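Local coordinates for 50S ribosomal protein L10 (Thermotoga maritima, PDB 1ZAV) that forms the base of the ribosomal stalk, binding large-subunit rRNA and carrying L7/L12 dimers, and so takes part in the ribosome's interaction with GTP-bound translation factors, at residues A[13-18]-A[56-61]; A[84-89]-A[94-99]; A[31-36]-A[111-116]; A[42-47]-A[105-110]. All blocks are in the same frame, centred on the assembly; numbering follows the deposited sequence.

Contact 1. Residues A[13-18]-A[56-61]; sequences KEMSEI and RVVKNT
Met-15 on helix 5-19 and Val-58 of segment 56-61 meet tip to tip, methyl against methyl. Met-15 CE lies 3.3 Å from Val-58 CG1, tighter than usual carbon contact, and 4.0 Å from Val-58 CG2, so the thioether methyl meets both branches of the valine. The methionine leaves its backbone with CG anti to N (chi1 -174°); chi2 (88°) then turns the sulfur, and a bend at chi3 (99°), away from the regular rotamer values, places the methyl. The backbones stay well apart, with the CA atoms of Met-15 and Val-58 10.3 Å from each other.

In the fold, this places helix 5-19 against the antiparallel sheet at one of its edge strands, 53-58. Helix 60-69 follows directly, with Lys-59 as its N-cap residue, and Leu-62 and Ala-66 of that helix also touch Met-15.

The sulfur has a polar neighbour. Met-15 SD sits 4.0 Å from Arg-56 NH2 and approaches the guanidinium obliquely, while the two side chains run alongside one another in opposite senses. The arginine chain bends at chi3 on its way to Met-15, and Tyr-87 of the adjacent strand packs against this arginine.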
loop_
_atom_site.group_PDB
_atom_site.type_symbol
_atom_site.label_atom_id
_atom_site.label_comp_id
_atom_site.label_asym_id
_atom_site.label_seq_id
_atom_site.Cartn_x
_atom_site.Cartn_y
_atom_site.Cartn_z
ATOM N N LYS A 13 -25.387 19.788 -26.800
ATOM C CA LYS A 13 -25.748 18.380 -26.840
ATOM C C LYS A 13 -24.515 17.530 -27.138
ATOM O O LYS A 13 -24.264 16.534 -26.465
ATOM C CB LYS A 13 -26.813 18.145 -27.915
ATOM C CG LYS A 13 -27.209 16.693 -28.116
ATOM C CD LYS A 13 -28.425 16.310 -27.294
ATOM C CE LYS A 13 -29.104 15.084 -27.888
ATOM N NZ LYS A 13 -29.500 15.322 -29.314
ATOM N N GLU A 14 -23.753 17.931 -28.150
ATOM C CA GLU A 14 -22.548 17.201 -28.533
ATOM C C GLU A 14 -21.607 17.056 -27.347
ATOM O O GLU A 14 -21.175 15.958 -27.011
ATOM C CB GLU A 14 -21.823 17.924 -29.666
ATOM C CG GLU A 14 -22.575 17.917 -30.982
ATOM C CD GLU A 14 -21.773 18.523 -32.116
ATOM O OE1 GLU A 14 -21.265 19.657 -31.953
ATOM O OE2 GLU A 14 -21.661 17.869 -33.177
ATOM N N MET A 15 -21.288 18.183 -26.726
ATOM C CA MET A 15 -20.401 18.208 -25.572
ATOM C C MET A 15 -20.955 17.349 -24.437
ATOM O O MET A 15 -20.234 16.544 -23.847
ATOM C CB MET A 15 -20.236 19.647 -25.093
ATOM C CG MET A 15 -19.234 19.807 -23.988
ATOM S SD MET A 15 -17.597 20.048 -24.644
ATOM C CE MET A 15 -17.488 21.801 -24.526
ATOM N N SER A 16 -22.245 17.517 -24.138
ATOM C CA SER A 16 -22.886 16.760 -23.067
ATOM C C SER A 16 -22.758 15.263 -23.301
ATOM O O SER A 16 -22.523 14.496 -22.368
ATOM C CB SER A 16 -24.374 17.131 -22.951
ATOM O OG SER A 16 -24.552 18.464 -22.494
ATOM N N GLU A 17 -22.931 14.846 -24.551
ATOM C CA GLU A 17 -22.820 13.442 -24.893
ATOM C C GLU A 17 -21.375 12.980 -24.734
ATOM O O GLU A 17 -21.131 11.854 -24.324
ATOM C CB GLU A 17 -23.315 13.208 -26.325
ATOM C CG GLU A 17 -24.811 13.493 -26.485
ATOM C CD GLU A 17 -25.298 13.378 -27.917
ATOM O OE1 GLU A 17 -24.754 14.084 -28.795
ATOM O OE2 GLU A 17 -26.235 12.585 -28.164
ATOM N N ILE A 18 -20.416 13.838 -25.058
ATOM C CA ILE A 18 -19.019 13.446 -24.906
ATOM C C ILE A 18 -18.729 13.220 -23.425
ATOM O O ILE A 18 -18.212 12.171 -23.046
ATOM C CB ILE A 18 -18.058 14.521 -25.443
ATOM C CG1 ILE A 18 -18.082 14.530 -26.973
ATOM C CG2 ILE A 18 -16.634 14.237 -24.959
ATOM C CD1 ILE A 18 -17.293 15.667 -27.579
ATOM N N ARG A 56 -8.998 21.160 -25.301
ATOM C CA ARG A 56 -9.601 22.317 -25.950
ATOM C C ARG A 56 -10.009 23.422 -24.982
ATOM O O ARG A 56 -10.515 23.153 -23.891
ATOM C CB ARG A 56 -10.847 21.896 -26.736
ATOM C CG ARG A 56 -10.615 20.879 -27.835
ATOM C CD ARG A 56 -11.847 20.780 -28.736
ATOM N NE ARG A 56 -13.027 20.281 -28.032
ATOM C CZ ARG A 56 -14.248 20.224 -28.563
ATOM N NH1 ARG A 56 -14.455 20.641 -29.808
ATOM N NH2 ARG A 56 -15.263 19.738 -27.860
ATOM N N VAL A 57 -9.778 24.666 -25.389
ATOM C CA VAL A 57 -10.173 25.812 -24.581
ATOM C C VAL A 57 -11.658 25.951 -24.872
ATOM O O VAL A 57 -12.058 26.039 -26.034
ATOM C CB VAL A 57 -9.457 27.104 -25.022
ATOM C CG1 VAL A 57 -10.048 28.302 -24.279
ATOM C CG2 VAL A 57 -7.959 26.993 -24.736
ATOM N N VAL A 58 -12.476 25.949 -23.824
ATOM C CA VAL A 58 -13.919 26.051 -24.003
ATOM C C VAL A 58 -14.564 27.054 -23.053
ATOM O O VAL A 58 -14.300 27.059 -21.849
ATOM C CB VAL A 58 -14.602 24.680 -23.804
ATOM C CG1 VAL A 58 -16.103 24.798 -24.071
ATOM C CG2 VAL A 58 -13.976 23.651 -24.728
ATOM N N LYS A 59 -15.410 27.906 -23.617
ATOM C CA LYS A 59 -16.124 28.915 -22.848
ATOM C C LYS A 59 -16.853 28.278 -21.665
ATOM O O LYS A 59 -17.453 27.211 -21.791
ATOM C CB LYS A 59 -17.128 29.626 -23.753
ATOM C CG LYS A 59 -18.032 28.668 -24.516
ATOM C CD LYS A 59 -19.164 29.395 -25.219
ATOM C CE LYS A 59 -20.067 30.110 -24.221
ATOM N NZ LYS A 59 -19.397 31.283 -23.585
ATOM N N ASN A 60 -16.796 28.946 -20.518
ATOM C CA ASN A 60 -17.433 28.466 -19.298
ATOM C C ASN A 60 -18.913 28.129 -19.447
ATOM O O ASN A 60 -19.352 27.050 -19.056
ATOM C CB ASN A 60 -17.268 29.504 -18.187
ATOM C CG ASN A 60 -15.824 29.694 -17.787
ATOM O OD1 ASN A 60 -15.156 28.745 -17.382
ATOM N ND2 ASN A 60 -15.331 30.925 -17.900
ATOM N N THR A 61 -19.683 29.059 -20.003
ATOM C CA THR A 61 -21.115 28.852 -20.175
ATOM C C THR A 61 -21.405 27.515 -20.852
ATOM O O THR A 61 -22.253 26.756 -20.391
ATOM C CB THR A 61 -21.748 30.002 -20.991
ATOM O OG1 THR A 61 -21.565 31.243 -20.290
ATOM C CG2 THR A 61 -23.244 29.761 -21.189
#

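Contact 2. Residues A[84-89]-A[94-99]; sequences AVLYVT and VEAVKI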
loop_
_atom_site.group_PDB
_atom_site.type_symbol
_atom_site.label_atom_id
_atom_site.label_comp_id
_atom_site.label_asym_id
_atom_site.label_seq_id
_atom_site.Cartn_x
_atom_site.Cartn_y
_atom_site.Cartn_z
ATOM N N ALA A 84 -9.692 25.640 -20.100
ATOM C CA ALA A 84 -9.486 24.654 -21.146
ATOM C C ALA A 84 -9.868 23.328 -20.518
ATOM O O ALA A 84 -9.848 23.186 -19.292
ATOM C CB ALA A 84 -8.026 24.639 -21.583
ATOM N N VAL A 85 -10.211 22.349 -21.344
ATOM C CA VAL A 85 -10.610 21.067 -20.812
ATOM C C VAL A 85 -9.873 19.901 -21.463
ATOM O O VAL A 85 -9.793 19.802 -22.689
ATOM C CB VAL A 85 -12.157 20.886 -20.961
ATOM C CG1 VAL A 85 -12.551 20.758 -22.417
ATOM C CG2 VAL A 85 -12.607 19.697 -20.202
ATOM N N LEU A 86 -9.336 19.025 -20.624
ATOM C CA LEU A 86 -8.604 17.847 -21.075
ATOM C C LEU A 86 -9.479 16.640 -20.780
ATOM O O LEU A 86 -9.796 16.372 -19.624
ATOM C CB LEU A 86 -7.281 17.734 -20.308
ATOM C CG LEU A 86 -6.282 16.610 -20.597
ATOM C CD1 LEU A 86 -5.040 16.819 -19.733
ATOM C CD2 LEU A 86 -6.895 15.257 -20.300
ATOM N N TYR A 87 -9.886 15.909 -21.811
ATOM C CA TYR A 87 -10.717 14.743 -21.569
ATOM C C TYR A 87 -10.265 13.531 -22.345
ATOM O O TYR A 87 -9.626 13.656 -23.393
ATOM C CB TYR A 87 -12.199 15.064 -21.831
ATOM C CG TYR A 87 -12.526 15.521 -23.229
ATOM C CD1 TYR A 87 -12.620 14.613 -24.277
ATOM C CD2 TYR A 87 -12.780 16.861 -23.494
ATOM C CE1 TYR A 87 -12.970 15.027 -25.559
ATOM C CE2 TYR A 87 -13.128 17.289 -24.771
ATOM C CZ TYR A 87 -13.224 16.365 -25.794
ATOM O OH TYR A 87 -13.586 16.791 -27.046
ATOM N N VAL A 88 -10.570 12.359 -21.794
ATOM C CA VAL A 88 -10.204 11.088 -22.395
ATOM C C VAL A 88 -11.448 10.275 -22.718
ATOM O O VAL A 88 -12.318 10.092 -21.867
ATOM C CB VAL A 88 -9.300 10.262 -21.447
ATOM C CG1 VAL A 88 -9.044 8.874 -22.036
ATOM C CG2 VAL A 88 -7.974 10.995 -21.228
ATOM N N THR A 89 -11.531 9.794 -23.956
ATOM C CA THR A 89 -12.674 8.996 -24.369
ATOM C C THR A 89 -12.265 7.545 -24.608
ATOM O O THR A 89 -13.110 6.647 -24.598
ATOM C CB THR A 89 -13.337 9.574 -25.651
ATOM O OG1 THR A 89 -12.338 9.826 -26.643
ATOM C CG2 THR A 89 -14.060 10.877 -25.334
ATOM N N VAL A 94 -5.116 7.940 -16.694
ATOM C CA VAL A 94 -4.007 8.395 -15.861
ATOM C C VAL A 94 -2.838 9.026 -16.606
ATOM O O VAL A 94 -2.322 10.060 -16.182
ATOM C CB VAL A 94 -3.497 7.252 -14.960
ATOM C CG1 VAL A 94 -2.228 7.682 -14.217
ATOM C CG2 VAL A 94 -4.588 6.883 -13.950
ATOM N N GLU A 95 -2.430 8.429 -17.722
ATOM C CA GLU A 95 -1.308 8.960 -18.485
ATOM C C GLU A 95 -1.517 10.395 -19.008
ATOM O O GLU A 95 -0.557 11.139 -19.186
ATOM C CB GLU A 95 -0.988 8.028 -19.657
ATOM C CG GLU A 95 0.107 8.551 -20.578
ATOM C CD GLU A 95 1.469 8.597 -19.906
ATOM O OE1 GLU A 95 2.394 9.213 -20.481
ATOM O OE2 GLU A 95 1.614 8.011 -18.812
ATOM N N ALA A 96 -2.763 10.782 -19.269
ATOM C CA ALA A 96 -3.029 12.131 -19.766
ATOM C C ALA A 96 -2.788 13.154 -18.660
ATOM O O ALA A 96 -2.321 14.265 -18.918
ATOM C CB ALA A 96 -4.471 12.243 -20.283
ATOM N N VAL A 97 -3.122 12.791 -17.429
ATOM C CA VAL A 97 -2.897 13.709 -16.319
ATOM C C VAL A 97 -1.380 13.937 -16.195
ATOM O O VAL A 97 -0.917 15.074 -16.080
ATOM C CB VAL A 97 -3.461 13.146 -15.006
ATOM C CG1 VAL A 97 -3.251 14.162 -13.872
ATOM C CG2 VAL A 97 -4.964 12.831 -15.170
ATOM N N LYS A 98 -0.612 12.855 -16.251
ATOM C CA LYS A 98 0.849 12.951 -16.162
ATOM C C LYS A 98 1.419 13.831 -17.264
ATOM O O LYS A 98 2.328 14.636 -17.031
ATOM C CB LYS A 98 1.487 11.565 -16.266
ATOM C CG LYS A 98 3.010 11.584 -16.107
ATOM C CD LYS A 98 3.651 10.290 -16.585
ATOM C CE LYS A 98 2.974 9.061 -15.990
ATOM N NZ LYS A 98 3.064 9.012 -14.501
ATOM N N ILE A 99 0.895 13.663 -18.477
ATOM C CA ILE A 99 1.354 14.443 -19.613
ATOM C C ILE A 99 1.149 15.948 -19.427
ATOM O O ILE A 99 2.062 16.736 -19.672
ATOM C CB ILE A 99 0.656 13.981 -20.940
ATOM C CG1 ILE A 99 1.142 12.577 -21.314
ATOM C CG2 ILE A 99 0.968 14.954 -22.083
ATOM C CD1 ILE A 99 0.410 11.945 -22.488
#
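Ala-96 is the residue of segment 94-99 that meets the strand, touching both Val-88 and Leu-86. Strand 83-88 passes through a short loop into helix 94-106, which folds back over the sheet. The helix starts at Val-94, whose side chain sets off away from the strand; its backbone N is hydrogen-bonded to the Asp-92 side chain, and its side chain packs on an apolar side chain of another protein chain. One step along, Glu-95 lies beside Tyr-49 of helix 35-49.

Ala-96 then turns its methyl toward the strand, and Ala-96 CB is 3.8 Å from Val-88 CG2, the firmest evidence for the contact. Leu-86 was modelled in two conformers. In the one described here, Leu-86 CD2 is 3.9 Å from Ala-96 CB, and Leu-86 CD1 is 3.8 Å from Ala-96 O. In that conformer chi1 (-178°) and chi2 (177°) are both near 180°, which carries the two methyls out from the sheet to the helix. The small alanine is consistent with the close approach, 7.7 Å between the CA atoms of Val-88 and Ala-96.

Past this point, Val-97 leans on Leu-24. Lys-98 sends NZ to a hydrogen bond with Ala-133 O, and Ile-99 points strandward but packs on Leu-45 and Lys-48. Helix 94-106 thus lies on one face of the antiparallel sheet beside helix 35-49, with strand 83-88 beneath it between strands 53-58 and 24-28.

Contact 3. Residues A[31-36]-A[111-116]; sequences LGFTVA and LSRLKG
Arg-113 brings its guanidinium up to the backbone of Leu-31 and the ring of Phe-33. The contact joins the loop between strand 24-28 and helix 35-49 to the 3-10 turn, residues 111-113, that leads into strand 114-119, the neighbour of 24-28 in the antiparallel sheet. In the first shell, Arg-113 NH1 stands 2.6 Å from Leu-31 O, which lies at the edge of the guanidinium and near its plane. The same nitrogen is 4.0 Å from Leu-31 CB.

Phe-33 takes one face of the guanidinium. Its CE2 lies over the centre of the group, 4.2 Å from Arg-113 CZ. Ring and guanidinium planes are 74° apart, which rules out a parallel stack, and the two side chains pass each other heading opposite ways. Chi3 (109°) and chi4 (-54°) together orient the guanidinium.

Farther out, Asp-29 orders both sides: its OD1 forms a salt bridge with Arg-113 NH2 and accepts a hydrogen bond from Leu-31 N. The phenylalanine is held by a ring stack with Phe-30 and by Tyr-104 of helix 94-106, which also touches Arg-113. Next along the loop, Thr-34 is the N-cap of helix 35-49, in an arrangement consistent with a capping box: its OG1 caps a backbone N in the first turn, and Thr-34 N donates a hydrogen bond to Asp-37 OD2.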
loop_
_atom_site.group_PDB
_atom_site.type_symbol
_atom_site.label_atom_id
_atom_site.label_comp_id
_atom_site.label_asym_id
_atom_site.label_seq_id
_atom_site.Cartn_x
_atom_site.Cartn_y
_atom_site.Cartn_z
ATOM N N LEU A 31 -4.301 30.202 -20.037
ATOM C CA LEU A 31 -4.064 31.592 -20.411
ATOM C C LEU A 31 -2.568 31.862 -20.537
ATOM O O LEU A 31 -1.774 31.340 -19.760
ATOM C CB LEU A 31 -4.659 32.531 -19.355
ATOM C CG LEU A 31 -6.179 32.493 -19.174
ATOM C CD1 LEU A 31 -6.574 33.292 -17.945
ATOM C CD2 LEU A 31 -6.849 33.054 -20.413
ATOM N N GLY A 32 -2.186 32.664 -21.525
ATOM C CA GLY A 32 -0.780 32.997 -21.695
ATOM C C GLY A 32 0.046 32.044 -22.533
ATOM O O GLY A 32 1.095 32.428 -23.054
ATOM N N PHE A 33 -0.406 30.800 -22.645
ATOM C CA PHE A 33 0.291 29.801 -23.446
ATOM C C PHE A 33 0.108 30.151 -24.922
ATOM O O PHE A 33 -0.906 30.736 -25.315
ATOM C CB PHE A 33 -0.276 28.406 -23.170
ATOM C CG PHE A 33 0.177 27.807 -21.869
ATOM C CD1 PHE A 33 1.349 27.061 -21.805
ATOM C CD2 PHE A 33 -0.573 27.975 -20.709
ATOM C CE1 PHE A 33 1.762 26.483 -20.606
ATOM C CE2 PHE A 33 -0.165 27.404 -19.508
ATOM C CZ PHE A 33 1.004 26.656 -19.456
ATOM N N THR A 34 1.091 29.785 -25.734
ATOM C CA THR A 34 1.061 30.066 -27.163
ATOM C C THR A 34 0.477 28.905 -27.960
ATOM O O THR A 34 0.271 27.811 -27.426
ATOM C CB THR A 34 2.476 30.320 -27.682
ATOM O OG1 THR A 34 3.272 29.153 -27.455
ATOM C CG2 THR A 34 3.105 31.492 -26.953
ATOM N N VAL A 35 0.206 29.153 -29.240
ATOM C CA VAL A 35 -0.326 28.114 -30.112
ATOM C C VAL A 35 0.724 27.012 -30.215
ATOM O O VAL A 35 0.396 25.830 -30.305
ATOM C CB VAL A 35 -0.633 28.655 -31.537
ATOM C CG1 VAL A 35 -1.133 27.522 -32.424
ATOM C CG2 VAL A 35 -1.677 29.755 -31.466
ATOM N N ALA A 36 1.995 27.410 -30.204
ATOM C CA ALA A 36 3.081 26.448 -30.276
ATOM C C ALA A 36 2.958 25.496 -29.093
ATOM O O ALA A 36 3.094 24.287 -29.248
ATOM C CB ALA A 36 4.431 27.166 -30.240
ATOM N N LEU A 111 1.506 25.154 -11.070
ATOM C CA LEU A 111 0.767 23.903 -11.124
ATOM C C LEU A 111 -0.653 24.004 -10.578
ATOM O O LEU A 111 -1.464 23.102 -10.784
ATOM C CB LEU A 111 1.547 22.807 -10.395
ATOM C CG LEU A 111 2.898 22.461 -11.034
ATOM C CD1 LEU A 111 3.614 21.429 -10.183
ATOM C CD2 LEU A 111 2.687 21.932 -12.452
ATOM N N SER A 112 -0.960 25.098 -9.885
ATOM C CA SER A 112 -2.306 25.277 -9.352
ATOM C C SER A 112 -3.242 25.666 -10.501
ATOM O O SER A 112 -4.473 25.705 -10.340
ATOM C CB SER A 112 -2.325 26.351 -8.259
ATOM O OG SER A 112 -2.005 27.625 -8.774
ATOM N N ARG A 113 -2.645 25.948 -11.659
ATOM C CA ARG A 113 -3.406 26.300 -12.853
ATOM C C ARG A 113 -4.112 25.021 -13.331
ATOM O O ARG A 113 -4.956 25.051 -14.228
ATOM C CB ARG A 113 -2.471 26.854 -13.938
ATOM C CG ARG A 113 -1.837 28.215 -13.597
ATOM C CD ARG A 113 -0.602 28.499 -14.470
ATOM N NE ARG A 113 -0.794 29.558 -15.469
ATOM C CZ ARG A 113 -1.778 29.584 -16.360
ATOM N NH1 ARG A 113 -1.876 30.580 -17.233
ATOM N NH2 ARG A 113 -2.679 28.619 -16.368
ATOM N N LEU A 114 -3.733 23.895 -12.728
ATOM C CA LEU A 114 -4.350 22.610 -13.017
ATOM C C LEU A 114 -5.357 22.455 -11.882
ATOM O O LEU A 114 -5.094 21.834 -10.854
ATOM C CB LEU A 114 -3.315 21.483 -12.997
ATOM C CG LEU A 114 -2.182 21.610 -14.020
ATOM C CD1 LEU A 114 -1.312 20.369 -13.978
ATOM C CD2 LEU A 114 -2.759 21.802 -15.414
ATOM N N LYS A 115 -6.524 23.036 -12.114
ATOM C CA LYS A 115 -7.626 23.117 -11.158
ATOM C C LYS A 115 -8.327 21.892 -10.579
ATOM O O LYS A 115 -8.938 21.990 -9.512
ATOM C CB LYS A 115 -8.666 24.065 -11.745
ATOM C CG LYS A 115 -8.091 25.432 -12.029
ATOM C CD LYS A 115 -9.142 26.453 -12.407
ATOM C CE LYS A 115 -9.615 26.296 -13.837
ATOM N NZ LYS A 115 -10.450 27.469 -14.227
ATOM N N GLY A 116 -8.251 20.751 -11.256
ATOM C CA GLY A 116 -8.923 19.555 -10.768
ATOM C C GLY A 116 -9.874 19.013 -11.823
ATOM O O GLY A 116 -9.768 19.381 -12.994
#

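Contact 4. Residues A[42-47]-A[105-110]; sequences RSRLRE and KDKKAD
Arg-44 and Asp-106 meet at a slant between the two helices, their guanidinium and carboxylate planes 51° apart. Arg-44 NH1 donates to Asp-106 OD1 at 2.8 Å, a salt bridge whose N-H...O angle of 151° shows a moderate bend. The oxygen is met on its anti side, with the donor well out of the carboxylate plane; relative to the arginine, OD1 lies near the guanidinium plane at the edge but tilted from it. Asp-106 OD1 is also 3.4 Å from Arg-44 NH2, so it sits nearer one nitrogen than the other. The arginine is extended from CG to NE, chi2 and chi3 both lying near 180°, which lets it span a CA separation of 12.5 Å between Arg-44 and Asp-106.

The bridge ties helix 35-49 to the C-terminal end of helix 94-106. That helix closes in a Schellman motif, with Lys-108 at positive phi and two bonds back into the last turn, one of them Lys-108 N to Lys-105 O at 2.9 Å.

Lys-107, the residue before Lys-108 in this motif, comes at the same guanidinium from the opposite direction to Arg-44. Bent at chi2, its chain brings NZ obliquely to 4.0 Å from Arg-44 NH2. These like charges are close, a cost that the carboxylate of Asp-106 would be expected to offset in part. The arginine also packs on Ile-99 and Phe-103, while Lys-107 rests on Phe-33.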
loop_
_atom_site.group_PDB
_atom_site.type_symbol
_atom_site.label_atom_id
_atom_site.label_comp_id
_atom_site.label_asym_id
_atom_site.label_seq_id
_atom_site.Cartn_x
_atom_site.Cartn_y
_atom_site.Cartn_z
ATOM N N ARG A 42 -0.780 18.947 -27.412
ATOM C CA ARG A 42 -1.657 18.060 -28.171
ATOM C C ARG A 42 -0.881 16.928 -28.815
ATOM O O ARG A 42 -1.380 15.812 -28.927
ATOM C CB ARG A 42 -2.422 18.843 -29.238
ATOM C CG ARG A 42 -3.591 19.618 -28.666
ATOM C CD ARG A 42 -4.272 20.459 -29.720
ATOM N NE ARG A 42 -5.474 21.091 -29.183
ATOM C CZ ARG A 42 -6.140 22.071 -29.783
ATOM N NH1 ARG A 42 -5.727 22.548 -30.955
ATOM N NH2 ARG A 42 -7.230 22.570 -29.208
ATOM N N SER A 43 0.345 17.223 -29.237
ATOM C CA SER A 43 1.191 16.216 -29.859
ATOM C C SER A 43 1.597 15.170 -28.824
ATOM O O SER A 43 1.578 13.973 -29.108
ATOM C CB SER A 43 2.437 16.870 -30.459
ATOM O OG SER A 43 2.081 17.807 -31.470
ATOM N N ARG A 44 1.959 15.621 -27.622
ATOM C CA ARG A 44 2.351 14.693 -26.563
ATOM C C ARG A 44 1.171 13.801 -26.198
ATOM O O ARG A 44 1.337 12.614 -25.909
ATOM C CB ARG A 44 2.842 15.451 -25.322
ATOM C CG ARG A 44 4.163 16.220 -25.521
ATOM C CD ARG A 44 4.703 16.778 -24.198
ATOM N NE ARG A 44 5.760 17.779 -24.393
ATOM C CZ ARG A 44 6.406 18.395 -23.406
ATOM N NH1 ARG A 44 6.118 18.113 -22.142
ATOM N NH2 ARG A 44 7.328 19.309 -23.677
ATOM N N LEU A 45 -0.031 14.373 -26.213
ATOM C CA LEU A 45 -1.221 13.602 -25.897
ATOM C C LEU A 45 -1.507 12.563 -26.976
ATOM O O LEU A 45 -1.739 11.400 -26.677
ATOM C CB LEU A 45 -2.428 14.532 -25.736
ATOM C CG LEU A 45 -2.400 15.364 -24.445
ATOM C CD1 LEU A 45 -3.483 16.434 -24.465
ATOM C CD2 LEU A 45 -2.582 14.420 -23.247
ATOM N N ARG A 46 -1.482 12.992 -28.231
ATOM C CA ARG A 46 -1.766 12.108 -29.357
ATOM C C ARG A 46 -0.806 10.926 -29.452
ATOM O O ARG A 46 -1.215 9.796 -29.736
ATOM C CB ARG A 46 -1.738 12.917 -30.653
ATOM C CG ARG A 46 -2.010 12.103 -31.899
ATOM C CD ARG A 46 -1.884 12.968 -33.147
ATOM N NE ARG A 46 -2.925 13.990 -33.227
ATOM C CZ ARG A 46 -4.222 13.724 -33.359
ATOM N NH1 ARG A 46 -4.635 12.464 -33.422
ATOM N NH2 ARG A 46 -5.104 14.716 -33.437
ATOM N N GLU A 47 0.472 11.198 -29.219
ATOM C CA GLU A 47 1.510 10.178 -29.252
ATOM C C GLU A 47 1.149 9.014 -28.334
ATOM O O GLU A 47 1.549 7.877 -28.572
ATOM C CB GLU A 47 2.831 10.797 -28.807
ATOM C CG GLU A 47 3.908 9.809 -28.405
ATOM C CD GLU A 47 5.146 10.504 -27.859
ATOM O OE1 GLU A 47 5.849 11.172 -28.648
ATOM O OE2 GLU A 47 5.407 10.391 -26.638
ATOM N N LYS A 105 4.982 21.856 -16.027
ATOM C CA LYS A 105 6.267 21.907 -15.333
ATOM C C LYS A 105 7.383 22.327 -16.282
ATOM O O LYS A 105 8.188 23.200 -15.953
ATOM C CB LYS A 105 6.597 20.549 -14.711
ATOM C CG LYS A 105 6.063 20.379 -13.298
ATOM C CD LYS A 105 6.363 18.992 -12.746
ATOM C CE LYS A 105 7.853 18.686 -12.748
ATOM N NZ LYS A 105 8.124 17.307 -12.250
ATOM N N ASP A 106 7.426 21.706 -17.457
ATOM C CA ASP A 106 8.437 22.031 -18.460
ATOM C C ASP A 106 8.343 23.507 -18.846
ATOM O O ASP A 106 9.347 24.147 -19.158
ATOM C CB ASP A 106 8.237 21.176 -19.716
ATOM C CG ASP A 106 8.400 19.698 -19.451
ATOM O OD1 ASP A 106 8.172 18.899 -20.385
ATOM O OD2 ASP A 106 8.757 19.329 -18.313
ATOM N N LYS A 107 7.126 24.044 -18.830
ATOM C CA LYS A 107 6.909 25.439 -19.185
ATOM C C LYS A 107 7.045 26.358 -17.982
ATOM O O LYS A 107 6.907 27.575 -18.100
ATOM C CB LYS A 107 5.531 25.610 -19.833
ATOM C CG LYS A 107 5.567 25.554 -21.353
ATOM C CD LYS A 107 6.279 24.303 -21.842
ATOM C CE LYS A 107 6.700 24.449 -23.290
ATOM N NZ LYS A 107 7.458 23.263 -23.777
ATOM N N LYS A 108 7.312 25.769 -16.824
ATOM C CA LYS A 108 7.483 26.542 -15.601
ATOM C C LYS A 108 6.221 27.289 -15.185
ATOM O O LYS A 108 6.291 28.413 -14.691
ATOM C CB LYS A 108 8.636 27.536 -15.780
ATOM C CG LYS A 108 9.984 26.876 -16.031
ATOM C CD LYS A 108 10.354 25.918 -14.898
ATOM C CE LYS A 108 10.408 26.627 -13.542
ATOM N NZ LYS A 108 11.421 27.729 -13.503
ATOM N N ALA A 109 5.066 26.661 -15.377
ATOM C CA ALA A 109 3.800 27.287 -15.016
ATOM C C ALA A 109 3.335 26.879 -13.625
ATOM O O ALA A 109 3.676 25.803 -13.138
ATOM C CB ALA A 109 2.735 26.924 -16.045
ATOM N N ASP A 110 2.552 27.744 -12.989
ATOM C CA ASP A 110 2.017 27.456 -11.661
ATOM C C ASP A 110 1.135 26.211 -11.782
ATOM O O ASP A 110 0.139 26.209 -12.510
ATOM C CB ASP A 110 1.189 28.643 -11.162
ATOM C CG ASP A 110 0.595 28.406 -9.780
ATOM O OD1 ASP A 110 -0.125 29.299 -9.290
ATOM O OD2 ASP A 110 0.844 27.336 -9.183
#

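How the contacts relate
From the N terminus, helix 5-19 opens contact 1, which closes at 56-61. Before it closes, the chain enters contact 3 at 31-36 and contact 4 at 42-47, so contact 1 crosses both. Contact 2 follows it in series, closing the short loop between strand 83-88 and helix 94-106, and is nested inside contacts 4 and 3. Contact 4 closes at 105-110, itself nested inside contact 3, which ends at 111-116. Contacts 1 and 2 bind helices to neighbouring strands, where Arg-56 O and Val-85 N, 2.7 Å apart, are probably hydrogen-bonded. Contacts 3 and 4 join loops and helix ends, with Leu-111 against Lys-105; Ile-99 CD1 near Arg-44 O links contacts 2 and 4.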